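Local coordinates for protein ribosome-associated factor Y (Coxiella burnetii, PDB 3TQM) that probably acts as a ribosome hibernation factor that regulates translation, associating with 100S particles, the dimers of 70S ribosomes, at residues 48-53 with 72-77; 22-27 with 76-81; 10-15 with 39-44; 54-59 with 83-88. All blocks are in the same frame, centred on the assembly; numbering follows the deposited sequence. Where two conformers were deposited one is given.

Contact 1 (48-53 with 72-77); sequences KIVDAN and KTVDLL
Val50, on strand 48-53, and Thr73, on helix 72-77, meet obliquely through their methyl groups, Val50 CG2 standing 3.4 Å from Thr73 CG2. With CG1 anti to the backbone N (chi1 179°), CG2 of the valine is turned to Thr73 and CG1 to the next turn of the helix, where it lies 3.5 Å from Leu77 CD2. That same leucine CD2 reaches on to Ala52 CB at 3.6 Å, so one methyl bridges two residues on the inner side of the strand. Beta-branched valine suits the extended backbone, and alanine presents only a small methyl to the long leucine branch. This is the alpha/beta layer of the HPF/YfiA fold, in which helix 70-89 lies over the four-stranded sheet; here strand and helix run in similar directions, their axes 7.9 Å apart and crossing at -35°. Threonine adds polarity to the apolar interface: its CG2 joins the valine, while Thr73 OG1 lies 2.6 Å from Lys48 O and is also within hydrogen-bonding reach of Asp69 O and Ser67 OG, several partners gathering round one hydroxyl. On the flank towards helix 14-24, Val74 CG2 approaches Val50 CG2 more loosely, at 4.3 Å.

Contact 2 (22-27 with 76-81); sequences KKLHRI and LLMHKL
Leu24 and Ile27 meet Met78 and Leu81 through aliphatic chains, not flat groups; the exposed Arg26 guanidinium, which takes no part in the contact, has Lys22 CG over one face, 4.3 Å above its plane and displaced from the centre. Met78, deposited as selenomethionine, fills the interface. Its chain bends at chi2 (-59°) and chi3, which brings SE and CE up to Leu24 CD2, the two side chains crossing at about a right angle with Leu24 CD2 3.7 Å from Met78 SE. The flexible, unbranched chain of methionine suits this place because it can fold against its neighbours. Ile27 projects CD1 across Leu81, again nearly at a right angle, and this methyl lies 3.3 Å from Leu81 CB and also touches Leu81 CD1. Lys23 contributes its methylene groups, Lys23 CD resting 4.1 Å from Met78 CG, and its extended chain carries NZ onward to a salt bridge with Asp75; a lysine can thus cover the core and still put its charge at the margin. A type I turn from Leu24 to Ile27 brings Ile27 round beside Leu24. The end of helix 14-24 and the turn after it are joined in this way to helix 70-89, in the two-helix layer that covers one face of the sheet in the HPF/YfiA fold.

Contact 3 (10-15 with 39-44); sequences VDISPA and IIFHIN. With SO4 (sulfate ion), chain E.
Ser13 OG donates to sulfate O1 at 2.9 Å and accepts from the N-H of Leu16, the N-cap bond, so the hydroxyl is held between the anion and the first turn of helix 14-24. Serine suits this N-cap position: with OG between the backbone N and the carbonyl carbon (chi1 69°), the short side chain turns forward to the start of the helix. The sulfate probably comes from the crystallisation liquor. The contact with strand 39-44 itself is apolar and uses the two residues of the loop that turn inward. Val10 divides its methyl groups: Val10 CG1 lies 3.4 Å from Ile43 CG2, while Val10 CG2 comes down on the strand backbone, 3.4 Å from Phe41 O. Ile12 approaches Phe41 at about a right angle, and Ile12 CD1 lies 3.5 Å from Phe41 CD1, oblique to the ring. The broad phenyl can touch several elements at once: Phe41 is packed also by Met5 from strand 2-8, Leu16 and Thr20 from helix 14-24, Val50 from strand 47-56 and Met70 from helix 70-89. Residues 10-13 lead from strand 2-8 into helix 14-24 and pack on strand 36-44, within the beta-alpha-beta unit that these three elements form.

Contact 4 (54-59 with 83-88); sequences VKLPGS and TQLSKY
Leu56 enters the contact with Tyr88 already at its CB, which lies 3.9 Å from Tyr88 CE1. With CG anti to the carbonyl carbon (chi1 -59°), the fork of CD1 and CD2 is set against Tyr88 and Leu85. One branch ends in CD1, placed over a face of the Tyr88 ring as a CH-pi contact: it is 3.8 Å from the ring centroid and only 18° off the normal. The other branch meets its neighbour end to end, Leu56 CD2 lying 4.0 Å from Leu85 CD2. A forked side chain suits this place because it can serve an aromatic face and an aliphatic neighbour together. The strand here leads into a beta hairpin: Leu56 to Ser59 form a type II turn joining strands 47-56 and 59-65, which belong to the sheet beneath helix 70-89 in the HPF/YfiA fold. Pro57 takes the second position of the turn and Gly58 the third, where the backbone has a positive phi of 97° that a residue without CB adopts easily. Ser59 O accepts from Leu56 N at 3.1 Å, and Lys55 NZ, above the carbonyl plane and on its opposite face, adds a second donor to Ser59 O at 3.3 Å. Tyr88 reaches the turn with its ring: Ser59 OG lies at the ring edge, 3.6 Å from Tyr88 CD1, and Pro57 CD approaches Tyr88 OH at 3.9 Å. The hydroxyl of Tyr88 is hydrogen-bonded to Glu33, so its polar end is satisfied beside the apolar patch.

From the N terminus, contact 3 opens first at residues 10-15 and closes at strand 36-44, completing the beta-alpha-beta unit. Contact 2 opens before that, at 22-27, and closes much later at 76-81, so it crosses contact 3. Contacts 1 and 4 start only after contact 3 has closed, in series with it, on adjoining parts of strand 47-56. Contact 1 closes at 72-77, sharing Leu76 and Leu77 with contact 2; contact 4 closes last, at 83-88, and crosses both. Three parts of helix 70-89, two of them overlapping, are thus tied to the sheet and to helix 14-24, while contacts 3 and 4 lie about 24 Å apart, centre to centre.

Contact 1 (48-53 with 72-77)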
loop_
_atom_site.group_PDB
_atom_site.type_symbol
_atom_site.label_atom_id
_atom_site.label_comp_id
_atom_site.label_asym_id
_atom_site.label_seq_id
_atom_site.Cartn_x
_atom_site.Cartn_y
_atom_site.Cartn_z
ATOM N N LYS A 48 -0.221 -13.969 -2.776
ATOM C CA LYS A 48 0.671 -12.950 -2.239
ATOM C C LYS A 48 -0.125 -11.690 -1.929
ATOM O O LYS A 48 -0.195 -10.775 -2.752
ATOM C CB LYS A 48 1.778 -12.620 -3.242
ATOM C CG LYS A 48 2.616 -13.814 -3.666
ATOM C CD LYS A 48 3.190 -14.536 -2.460
ATOM C CE LYS A 48 4.186 -15.608 -2.883
ATOM N NZ LYS A 48 3.580 -16.584 -3.829
ATOM N N ILE A 49 -0.724 -11.644 -0.743
ATOM C CA ILE A 49 -1.569 -10.515 -0.355
ATOM C C ILE A 49 -0.777 -9.341 0.214
ATOM O O ILE A 49 0.110 -9.521 1.052
ATOM C CB ILE A 49 -2.623 -10.933 0.684
ATOM C CG1 ILE A 49 -3.502 -12.059 0.139
ATOM C CG2 ILE A 49 -3.469 -9.745 1.092
ATOM C CD1 ILE A 49 -3.018 -13.439 0.504
ATOM N N VAL A 50 -1.106 -8.137 -0.245
ATOM C CA VAL A 50 -0.554 -6.922 0.346
ATOM C C VAL A 50 -1.699 -6.009 0.787
ATOM O O VAL A 50 -2.605 -5.713 0.011
ATOM C CB VAL A 50 0.380 -6.173 -0.629
ATOM C CG1 VAL A 50 0.921 -4.908 0.016
ATOM C CG2 VAL A 50 1.528 -7.077 -1.057
ATOM N N ASP A 51 -1.656 -5.580 2.044
ATOM C CA ASP A 51 -2.717 -4.768 2.627
ATOM C C ASP A 51 -2.158 -3.423 3.090
ATOM O O ASP A 51 -1.007 -3.337 3.522
ATOM C CB ASP A 51 -3.362 -5.520 3.795
ATOM C CG ASP A 51 -4.635 -4.860 4.292
ATOM O OD1 ASP A 51 -5.113 -3.903 3.644
ATOM O OD2 ASP A 51 -5.167 -5.308 5.331
ATOM N N ALA A 52 -2.971 -2.374 2.993
ATOM C CA ALA A 52 -2.516 -1.027 3.320
ATOM C C ALA A 52 -3.544 -0.215 4.104
ATOM O O ALA A 52 -4.736 -0.229 3.794
ATOM C CB ALA A 52 -2.115 -0.288 2.051
ATOM N N ASN A 53 -3.066 0.493 5.122
ATOM C CA ASN A 53 -3.901 1.402 5.903
ATOM C C ASN A 53 -3.340 2.821 5.818
ATOM O O ASN A 53 -2.256 3.102 6.329
ATOM C CB ASN A 53 -3.983 0.934 7.361
ATOM C CG ASN A 53 -4.707 1.922 8.259
ATOM O OD1 ASN A 53 -4.081 2.771 8.892
ATOM N ND2 ASN A 53 -6.029 1.808 8.328
ATOM N N LYS A 72 4.032 -7.844 -8.086
ATOM C CA LYS A 72 2.855 -7.548 -8.888
ATOM C C LYS A 72 1.701 -7.085 -7.999
ATOM O O LYS A 72 0.920 -6.213 -8.382
ATOM C CB LYS A 72 2.434 -8.777 -9.693
ATOM C CG LYS A 72 1.418 -8.480 -10.781
ATOM C CD LYS A 72 0.948 -9.752 -11.468
ATOM C CE LYS A 72 0.117 -9.433 -12.700
ATOM N NZ LYS A 72 -0.993 -8.490 -12.388
ATOM N N THR A 73 1.605 -7.669 -6.807
ATOM C CA THR A 73 0.556 -7.313 -5.858
ATOM C C THR A 73 0.677 -5.859 -5.414
ATOM O O THR A 73 -0.315 -5.135 -5.355
ATOM C CB THR A 73 0.585 -8.216 -4.611
ATOM O OG1 THR A 73 0.478 -9.588 -5.009
ATOM C CG2 THR A 73 -0.567 -7.866 -3.682
ATOM N N VAL A 74 1.899 -5.443 -5.092
ATOM C CA VAL A 74 2.157 -4.061 -4.701
ATOM C C VAL A 74 1.630 -3.115 -5.766
ATOM O O VAL A 74 0.922 -2.153 -5.468
ATOM C CB VAL A 74 3.658 -3.800 -4.496
ATOM C CG1 VAL A 74 3.933 -2.305 -4.425
ATOM C CG2 VAL A 74 4.153 -4.503 -3.237
ATOM N N ASP A 75 1.974 -3.408 -7.015
ATOM C CA ASP A 75 1.540 -2.604 -8.147
ATOM C C ASP A 75 0.020 -2.485 -8.171
ATOM O O ASP A 75 -0.521 -1.402 -8.392
ATOM C CB ASP A 75 2.037 -3.223 -9.454
ATOM C CG ASP A 75 2.202 -2.199 -10.557
ATOM O OD1 ASP A 75 3.347 -1.758 -10.791
ATOM O OD2 ASP A 75 1.191 -1.829 -11.188
ATOM N N LEU A 76 -0.663 -3.600 -7.937
ATOM C CA LEU A 76 -2.124 -3.619 -7.918
ATOM C C LEU A 76 -2.690 -2.764 -6.788
ATOM O O LEU A 76 -3.659 -2.029 -6.979
ATOM C CB LEU A 76 -2.641 -5.056 -7.802
ATOM C CG LEU A 76 -2.867 -5.842 -9.100
ATOM C CD1 LEU A 76 -1.673 -5.730 -10.033
ATOM C CD2 LEU A 76 -3.184 -7.299 -8.793
ATOM N N LEU A 77 -2.081 -2.867 -5.611
ATOM C CA LEU A 77 -2.545 -2.131 -4.440
ATOM C C LEU A 77 -2.435 -0.624 -4.650
ATOM O O LEU A 77 -3.247 0.142 -4.128
ATOM C CB LEU A 77 -1.761 -2.546 -3.195
ATOM C CG LEU A 77 -2.198 -1.894 -1.881
ATOM C CD1 LEU A 77 -3.669 -2.164 -1.607
ATOM C CD2 LEU A 77 -1.340 -2.379 -0.726
#

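Contact 2 (22-27 with 76-81)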
loop_
_atom_site.group_PDB
_atom_site.type_symbol
_atom_site.label_atom_id
_atom_site.label_comp_id
_atom_site.label_asym_id
_atom_site.label_seq_id
_atom_site.Cartn_x
_atom_site.Cartn_y
_atom_site.Cartn_z
ATOM N N LYS A 22 9.286 3.594 -3.191
ATOM C CA LYS A 22 9.331 4.533 -4.304
ATOM C C LYS A 22 7.984 4.669 -5.007
ATOM O O LYS A 22 7.665 5.728 -5.547
ATOM C CB LYS A 22 10.420 4.145 -5.309
ATOM C CG LYS A 22 10.031 3.037 -6.260
ATOM C CD LYS A 22 11.000 2.969 -7.426
ATOM C CE LYS A 22 10.531 1.971 -8.472
ATOM N NZ LYS A 22 11.389 1.990 -9.689
ATOM N N LYS A 23 7.191 3.602 -4.995
ATOM C CA LYS A 23 5.864 3.650 -5.602
ATOM C C LYS A 23 4.883 4.459 -4.758
ATOM O O LYS A 23 4.012 5.143 -5.292
ATOM C CB LYS A 23 5.321 2.245 -5.852
ATOM C CG LYS A 23 5.722 1.667 -7.192
ATOM C CD LYS A 23 5.035 0.337 -7.439
ATOM C CE LYS A 23 5.418 -0.236 -8.791
ATOM N NZ LYS A 23 5.215 -1.713 -8.827
ATOM N N LEU A 24 5.023 4.375 -3.441
ATOM C CA LEU A 24 4.178 5.143 -2.540
ATOM C C LEU A 24 4.500 6.623 -2.649
ATOM O O LEU A 24 3.621 7.472 -2.525
ATOM C CB LEU A 24 4.357 4.670 -1.099
ATOM C CG LEU A 24 3.628 3.388 -0.710
ATOM C CD1 LEU A 24 4.062 2.943 0.670
ATOM C CD2 LEU A 24 2.127 3.607 -0.757
ATOM N N HIS A 25 5.772 6.925 -2.883
ATOM C CA HIS A 25 6.211 8.308 -3.028
ATOM C C HIS A 25 5.774 8.897 -4.367
ATOM O O HIS A 25 5.973 10.085 -4.627
ATOM C CB HIS A 25 7.729 8.408 -2.869
ATOM C CG HIS A 25 8.208 8.135 -1.477
ATOM N ND1 HIS A 25 7.580 8.644 -0.362
ATOM C CD2 HIS A 25 9.252 7.403 -1.019
ATOM C CE1 HIS A 25 8.217 8.241 0.723
ATOM N NE2 HIS A 25 9.235 7.486 0.353
ATOM N N ARG A 26 5.173 8.059 -5.208
ATOM C CA ARG A 26 4.689 8.483 -6.518
ATOM C C ARG A 26 3.170 8.589 -6.547
ATOM O O ARG A 26 2.596 9.104 -7.505
ATOM C CB ARG A 26 5.129 7.491 -7.597
ATOM C CG ARG A 26 6.597 7.546 -7.968
ATOM C CD ARG A 26 6.902 6.493 -9.020
ATOM N NE ARG A 26 8.295 6.522 -9.449
ATOM C CZ ARG A 26 8.945 5.466 -9.928
ATOM N NH1 ARG A 26 8.326 4.294 -10.028
ATOM N NH2 ARG A 26 10.213 5.575 -10.298
ATOM N N ILE A 27 2.522 8.095 -5.498
ATOM C CA ILE A 27 1.066 7.988 -5.486
ATOM C C ILE A 27 0.362 9.347 -5.454
ATOM O O ILE A 27 0.854 10.308 -4.864
ATOM C CB ILE A 27 0.571 7.120 -4.316
ATOM C CG1 ILE A 27 -0.854 6.638 -4.580
ATOM C CG2 ILE A 27 0.647 7.884 -3.007
ATOM C CD1 ILE A 27 -1.371 5.706 -3.522
ATOM N N LEU A 76 -0.663 -3.600 -7.937
ATOM C CA LEU A 76 -2.124 -3.619 -7.918
ATOM C C LEU A 76 -2.690 -2.764 -6.788
ATOM O O LEU A 76 -3.659 -2.029 -6.979
ATOM C CB LEU A 76 -2.641 -5.056 -7.802
ATOM C CG LEU A 76 -2.867 -5.842 -9.100
ATOM C CD1 LEU A 76 -1.673 -5.730 -10.033
ATOM C CD2 LEU A 76 -3.184 -7.299 -8.793
ATOM N N LEU A 77 -2.081 -2.867 -5.611
ATOM C CA LEU A 77 -2.545 -2.131 -4.440
ATOM C C LEU A 77 -2.435 -0.624 -4.650
ATOM O O LEU A 77 -3.247 0.142 -4.128
ATOM C CB LEU A 77 -1.761 -2.546 -3.195
ATOM C CG LEU A 77 -2.198 -1.894 -1.881
ATOM C CD1 LEU A 77 -3.669 -2.164 -1.607
ATOM C CD2 LEU A 77 -1.340 -2.379 -0.726
HETATM N N MSE A 78 -1.429 -0.202 -5.411
HETATM C CA MSE A 78 -1.248 1.214 -5.709
HETATM C C MSE A 78 -2.432 1.766 -6.500
HETATM O O MSE A 78 -2.908 2.866 -6.229
HETATM C CB MSE A 78 0.057 1.451 -6.472
HETATM C CG MSE A 78 1.319 1.032 -5.732
HETATM SE SE MSE A 78 1.567 1.930 -4.013
HETATM C CE MSE A 78 0.885 0.535 -2.835
ATOM N N HIS A 79 -2.904 0.997 -7.478
ATOM C CA HIS A 79 -4.052 1.404 -8.287
ATOM C C HIS A 79 -5.307 1.528 -7.434
ATOM O O HIS A 79 -6.101 2.448 -7.614
ATOM C CB HIS A 79 -4.302 0.419 -9.430
ATOM C CG HIS A 79 -3.213 0.391 -10.456
ATOM N ND1 HIS A 79 -3.001 1.422 -11.346
ATOM C CD2 HIS A 79 -2.281 -0.549 -10.741
ATOM C CE1 HIS A 79 -1.982 1.122 -12.131
ATOM N NE2 HIS A 79 -1.527 -0.069 -11.785
ATOM N N LYS A 80 -5.488 0.592 -6.510
ATOM C CA LYS A 80 -6.622 0.644 -5.595
ATOM C C LYS A 80 -6.517 1.858 -4.675
ATOM O O LYS A 80 -7.523 2.506 -4.374
ATOM C CB LYS A 80 -6.717 -0.643 -4.771
ATOM C CG LYS A 80 -7.170 -1.852 -5.574
ATOM C CD LYS A 80 -7.499 -3.036 -4.673
ATOM C CE LYS A 80 -8.182 -4.144 -5.460
ATOM N NZ LYS A 80 -8.616 -5.273 -4.592
ATOM N N LEU A 81 -5.301 2.163 -4.230
ATOM C CA LEU A 81 -5.072 3.336 -3.397
ATOM C C LEU A 81 -5.393 4.623 -4.153
ATOM O O LEU A 81 -6.115 5.483 -3.648
ATOM C CB LEU A 81 -3.630 3.375 -2.889
ATOM C CG LEU A 81 -3.242 2.426 -1.759
ATOM C CD1 LEU A 81 -1.856 2.773 -1.239
ATOM C CD2 LEU A 81 -4.261 2.488 -0.632
#

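Contact 3 (10-15 with 39-44)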
loop_
_atom_site.group_PDB
_atom_site.type_symbol
_atom_site.label_atom_id
_atom_site.label_comp_id
_atom_site.label_asym_id
_atom_site.label_seq_id
_atom_site.Cartn_x
_atom_site.Cartn_y
_atom_site.Cartn_z
ATOM N N VAL A 10 6.181 -13.515 6.762
ATOM C CA VAL A 10 7.063 -13.303 5.621
ATOM C C VAL A 10 8.114 -12.233 5.902
ATOM O O VAL A 10 7.842 -11.232 6.564
ATOM C CB VAL A 10 6.267 -12.915 4.364
ATOM C CG1 VAL A 10 5.634 -14.148 3.744
ATOM C CG2 VAL A 10 5.209 -11.877 4.705
ATOM N N ASP A 11 9.321 -12.461 5.399
ATOM C CA ASP A 11 10.398 -11.493 5.517
ATOM C C ASP A 11 10.384 -10.568 4.310
ATOM O O ASP A 11 10.582 -11.005 3.178
ATOM C CB ASP A 11 11.752 -12.200 5.603
ATOM C CG ASP A 11 11.953 -12.918 6.922
ATOM O OD1 ASP A 11 10.972 -13.059 7.685
ATOM O OD2 ASP A 11 13.093 -13.348 7.195
ATOM N N ILE A 12 10.145 -9.286 4.556
ATOM C CA ILE A 12 10.169 -8.290 3.499
ATOM C C ILE A 12 11.590 -8.085 2.995
ATOM O O ILE A 12 12.437 -7.550 3.711
ATOM C CB ILE A 12 9.615 -6.946 4.001
ATOM C CG1 ILE A 12 8.222 -7.140 4.609
ATOM C CG2 ILE A 12 9.591 -5.927 2.870
ATOM C CD1 ILE A 12 7.691 -5.921 5.335
ATOM N N SER A 13 11.853 -8.520 1.768
ATOM C CA SER A 13 13.177 -8.353 1.189
ATOM C C SER A 13 13.481 -6.871 1.010
ATOM O O SER A 13 12.566 -6.059 0.901
ATOM C CB SER A 13 13.283 -9.085 -0.153
ATOM O OG SER A 13 12.485 -8.454 -1.146
ATOM N N PRO A 14 14.774 -6.515 0.994
ATOM C CA PRO A 14 15.201 -5.127 0.788
ATOM C C PRO A 14 14.688 -4.572 -0.535
ATOM O O PRO A 14 14.224 -3.434 -0.590
ATOM C CB PRO A 14 16.729 -5.234 0.738
ATOM C CG PRO A 14 17.046 -6.462 1.507
ATOM C CD PRO A 14 15.919 -7.414 1.227
ATOM N N ALA A 15 14.777 -5.375 -1.591
ATOM C CA ALA A 15 14.338 -4.945 -2.912
ATOM C C ALA A 15 12.843 -4.643 -2.925
ATOM O O ALA A 15 12.408 -3.649 -3.505
ATOM C CB ALA A 15 14.677 -5.995 -3.951
ATOM N N ILE A 39 1.756 -0.701 5.919
ATOM C CA ILE A 39 1.631 -1.773 4.941
ATOM C C ILE A 39 1.906 -3.129 5.578
ATOM O O ILE A 39 2.828 -3.277 6.379
ATOM C CB ILE A 39 2.603 -1.570 3.765
ATOM C CG1 ILE A 39 2.297 -0.258 3.053
ATOM C CG2 ILE A 39 2.512 -2.724 2.780
ATOM C CD1 ILE A 39 3.201 -0.000 1.886
ATOM N N ILE A 40 1.099 -4.117 5.211
ATOM C CA ILE A 40 1.257 -5.462 5.739
ATOM C C ILE A 40 1.329 -6.499 4.623
ATOM O O ILE A 40 0.366 -6.700 3.880
ATOM C CB ILE A 40 0.124 -5.817 6.714
ATOM C CG1 ILE A 40 0.110 -4.832 7.885
ATOM C CG2 ILE A 40 0.278 -7.243 7.215
ATOM C CD1 ILE A 40 -0.862 -5.195 8.974
ATOM N N PHE A 41 2.487 -7.143 4.509
ATOM C CA PHE A 41 2.683 -8.212 3.537
ATOM C C PHE A 41 2.335 -9.556 4.171
ATOM O O PHE A 41 2.592 -9.783 5.352
ATOM C CB PHE A 41 4.131 -8.243 3.059
ATOM C CG PHE A 41 4.576 -6.981 2.370
ATOM C CD1 PHE A 41 5.027 -5.897 3.104
ATOM C CD2 PHE A 41 4.550 -6.884 0.990
ATOM C CE1 PHE A 41 5.435 -4.738 2.473
ATOM C CE2 PHE A 41 4.958 -5.729 0.354
ATOM C CZ PHE A 41 5.401 -4.653 1.095
ATOM N N HIS A 42 1.713 -10.434 3.395
ATOM C CA HIS A 42 1.464 -11.782 3.870
ATOM C C HIS A 42 1.085 -12.709 2.732
ATOM O O HIS A 42 0.587 -12.277 1.696
ATOM C CB HIS A 42 0.408 -11.805 4.985
ATOM C CG HIS A 42 -0.831 -11.027 4.669
ATOM N ND1 HIS A 42 -0.848 -9.651 4.588
ATOM C CD2 HIS A 42 -2.102 -11.433 4.442
ATOM C CE1 HIS A 42 -2.074 -9.244 4.311
ATOM N NE2 HIS A 42 -2.854 -10.306 4.218
ATOM N N ILE A 43 1.345 -13.991 2.935
ATOM C CA ILE A 43 1.057 -15.004 1.929
ATOM C C ILE A 43 0.094 -16.057 2.471
ATOM O O ILE A 43 0.210 -16.499 3.614
ATOM C CB ILE A 43 2.342 -15.667 1.381
ATOM C CG1 ILE A 43 2.817 -16.806 2.287
ATOM C CG2 ILE A 43 3.437 -14.626 1.177
ATOM C CD1 ILE A 43 2.533 -18.186 1.724
ATOM N N ASN A 44 -0.872 -16.437 1.645
ATOM C CA ASN A 44 -1.788 -17.515 1.980
ATOM C C ASN A 44 -1.736 -18.570 0.882
ATOM O O ASN A 44 -2.446 -18.475 -0.121
ATOM C CB ASN A 44 -3.210 -16.990 2.165
ATOM C CG ASN A 44 -4.154 -18.048 2.709
ATOM O OD1 ASN A 44 -4.001 -19.238 2.431
ATOM N ND2 ASN A 44 -5.140 -17.616 3.485
HETATM S S SO4 E . 11.650 -11.813 -2.853
HETATM O O1 SO4 E . 11.122 -10.459 -2.706
HETATM O O2 SO4 E . 12.799 -11.806 -3.757
HETATM O O3 SO4 E . 12.065 -12.306 -1.544
HETATM O O4 SO4 E . 10.615 -12.686 -3.395
#

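Contact 4 (54-59 with 83-88)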
loop_
_atom_site.group_PDB
_atom_site.type_symbol
_atom_site.label_atom_id
_atom_site.label_comp_id
_atom_site.label_asym_id
_atom_site.label_seq_id
_atom_site.Cartn_x
_atom_site.Cartn_y
_atom_site.Cartn_z
ATOM N N VAL A 54 -4.075 3.710 5.159
ATOM C CA VAL A 54 -3.607 5.073 4.917
ATOM C C VAL A 54 -4.419 6.119 5.678
ATOM O O VAL A 54 -5.648 6.129 5.625
ATOM C CB VAL A 54 -3.637 5.415 3.417
ATOM C CG1 VAL A 54 -3.353 6.894 3.202
ATOM C CG2 VAL A 54 -2.636 4.550 2.664
ATOM N N LYS A 55 -3.717 7.004 6.377
ATOM C CA LYS A 55 -4.367 8.003 7.211
ATOM C C LYS A 55 -4.285 9.404 6.609
ATOM O O LYS A 55 -3.200 9.947 6.402
ATOM C CB LYS A 55 -3.772 7.984 8.620
ATOM C CG LYS A 55 -4.393 8.988 9.579
ATOM C CD LYS A 55 -5.909 8.860 9.625
ATOM C CE LYS A 55 -6.510 9.844 10.617
ATOM N NZ LYS A 55 -7.974 10.009 10.420
ATOM N N LEU A 56 -5.452 9.971 6.320
ATOM C CA LEU A 56 -5.565 11.334 5.831
ATOM C C LEU A 56 -6.278 12.148 6.900
ATOM O O LEU A 56 -6.839 11.581 7.839
ATOM C CB LEU A 56 -6.375 11.370 4.534
ATOM C CG LEU A 56 -5.853 10.549 3.356
ATOM C CD1 LEU A 56 -7.014 9.956 2.576
ATOM C CD2 LEU A 56 -4.950 11.379 2.446
ATOM N N PRO A 57 -6.253 13.483 6.774
ATOM C CA PRO A 57 -6.980 14.308 7.744
ATOM C C PRO A 57 -8.488 14.078 7.647
ATOM O O PRO A 57 -9.105 14.431 6.640
ATOM C CB PRO A 57 -6.630 15.740 7.318
ATOM C CG PRO A 57 -5.344 15.609 6.556
ATOM C CD PRO A 57 -5.466 14.299 5.833
ATOM N N GLY A 58 -9.068 13.477 8.682
ATOM C CA GLY A 58 -10.507 13.291 8.747
ATOM C C GLY A 58 -11.016 11.931 8.310
ATOM O O GLY A 58 -12.175 11.600 8.548
ATOM N N SER A 59 -10.163 11.138 7.669
ATOM C CA SER A 59 -10.589 9.834 7.168
ATOM C C SER A 59 -9.457 8.820 7.073
ATOM O O SER A 59 -8.295 9.146 7.302
ATOM C CB SER A 59 -11.283 9.980 5.807
ATOM O OG SER A 59 -10.445 10.650 4.876
ATOM N N THR A 83 -7.283 5.067 -6.715
ATOM C CA THR A 83 -8.729 5.123 -6.853
ATOM C C THR A 83 -9.357 5.716 -5.596
ATOM O O THR A 83 -10.154 6.649 -5.670
ATOM C CB THR A 83 -9.333 3.724 -7.102
ATOM O OG1 THR A 83 -8.831 3.193 -8.335
ATOM C CG2 THR A 83 -10.851 3.804 -7.174
ATOM N N GLN A 84 -8.985 5.173 -4.440
ATOM C CA GLN A 84 -9.559 5.605 -3.168
ATOM C C GLN A 84 -9.176 7.042 -2.817
ATOM O O GLN A 84 -9.956 7.769 -2.197
ATOM C CB GLN A 84 -9.157 4.652 -2.040
ATOM C CG GLN A 84 -9.806 3.281 -2.143
ATOM C CD GLN A 84 -11.314 3.365 -2.280
ATOM O OE1 GLN A 84 -11.904 2.743 -3.164
ATOM N NE2 GLN A 84 -11.948 4.139 -1.403
ATOM N N LEU A 85 -7.973 7.443 -3.217
ATOM C CA LEU A 85 -7.520 8.813 -3.021
ATOM C C LEU A 85 -8.289 9.778 -3.922
ATOM O O LEU A 85 -8.575 10.907 -3.529
ATOM C CB LEU A 85 -6.016 8.926 -3.273
ATOM C CG LEU A 85 -5.103 8.437 -2.145
ATOM C CD1 LEU A 85 -3.690 8.195 -2.650
ATOM C CD2 LEU A 85 -5.101 9.427 -0.988
ATOM N N SER A 86 -8.629 9.333 -5.126
ATOM C CA SER A 86 -9.397 10.169 -6.042
ATOM C C SER A 86 -10.822 10.392 -5.545
ATOM O O SER A 86 -11.398 11.455 -5.766
ATOM C CB SER A 86 -9.401 9.586 -7.455
ATOM O OG SER A 86 -8.150 9.791 -8.092
ATOM N N LYS A 87 -11.390 9.390 -4.881
ATOM C CA LYS A 87 -12.704 9.543 -4.262
ATOM C C LYS A 87 -12.608 10.511 -3.083
ATOM O O LYS A 87 -13.457 11.387 -2.913
ATOM C CB LYS A 87 -13.253 8.195 -3.793
ATOM C CG LYS A 87 -13.664 7.264 -4.921
ATOM C CD LYS A 87 -14.258 5.970 -4.383
ATOM C CE LYS A 87 -14.748 5.079 -5.517
ATOM N NZ LYS A 87 -15.280 3.776 -5.017
ATOM N N TYR A 88 -11.570 10.338 -2.274
ATOM C CA TYR A 88 -11.295 11.239 -1.169
ATOM C C TYR A 88 -11.260 12.682 -1.658
ATOM O O TYR A 88 -11.928 13.557 -1.106
ATOM C CB TYR A 88 -9.960 10.870 -0.516
ATOM C CG TYR A 88 -9.374 11.951 0.359
ATOM C CD1 TYR A 88 -9.765 12.086 1.684
ATOM C CD2 TYR A 88 -8.425 12.833 -0.139
ATOM C CE1 TYR A 88 -9.230 13.071 2.487
ATOM C CE2 TYR A 88 -7.884 13.822 0.657
ATOM C CZ TYR A 88 -8.291 13.936 1.970
ATOM O OH TYR A 88 -7.757 14.920 2.769
#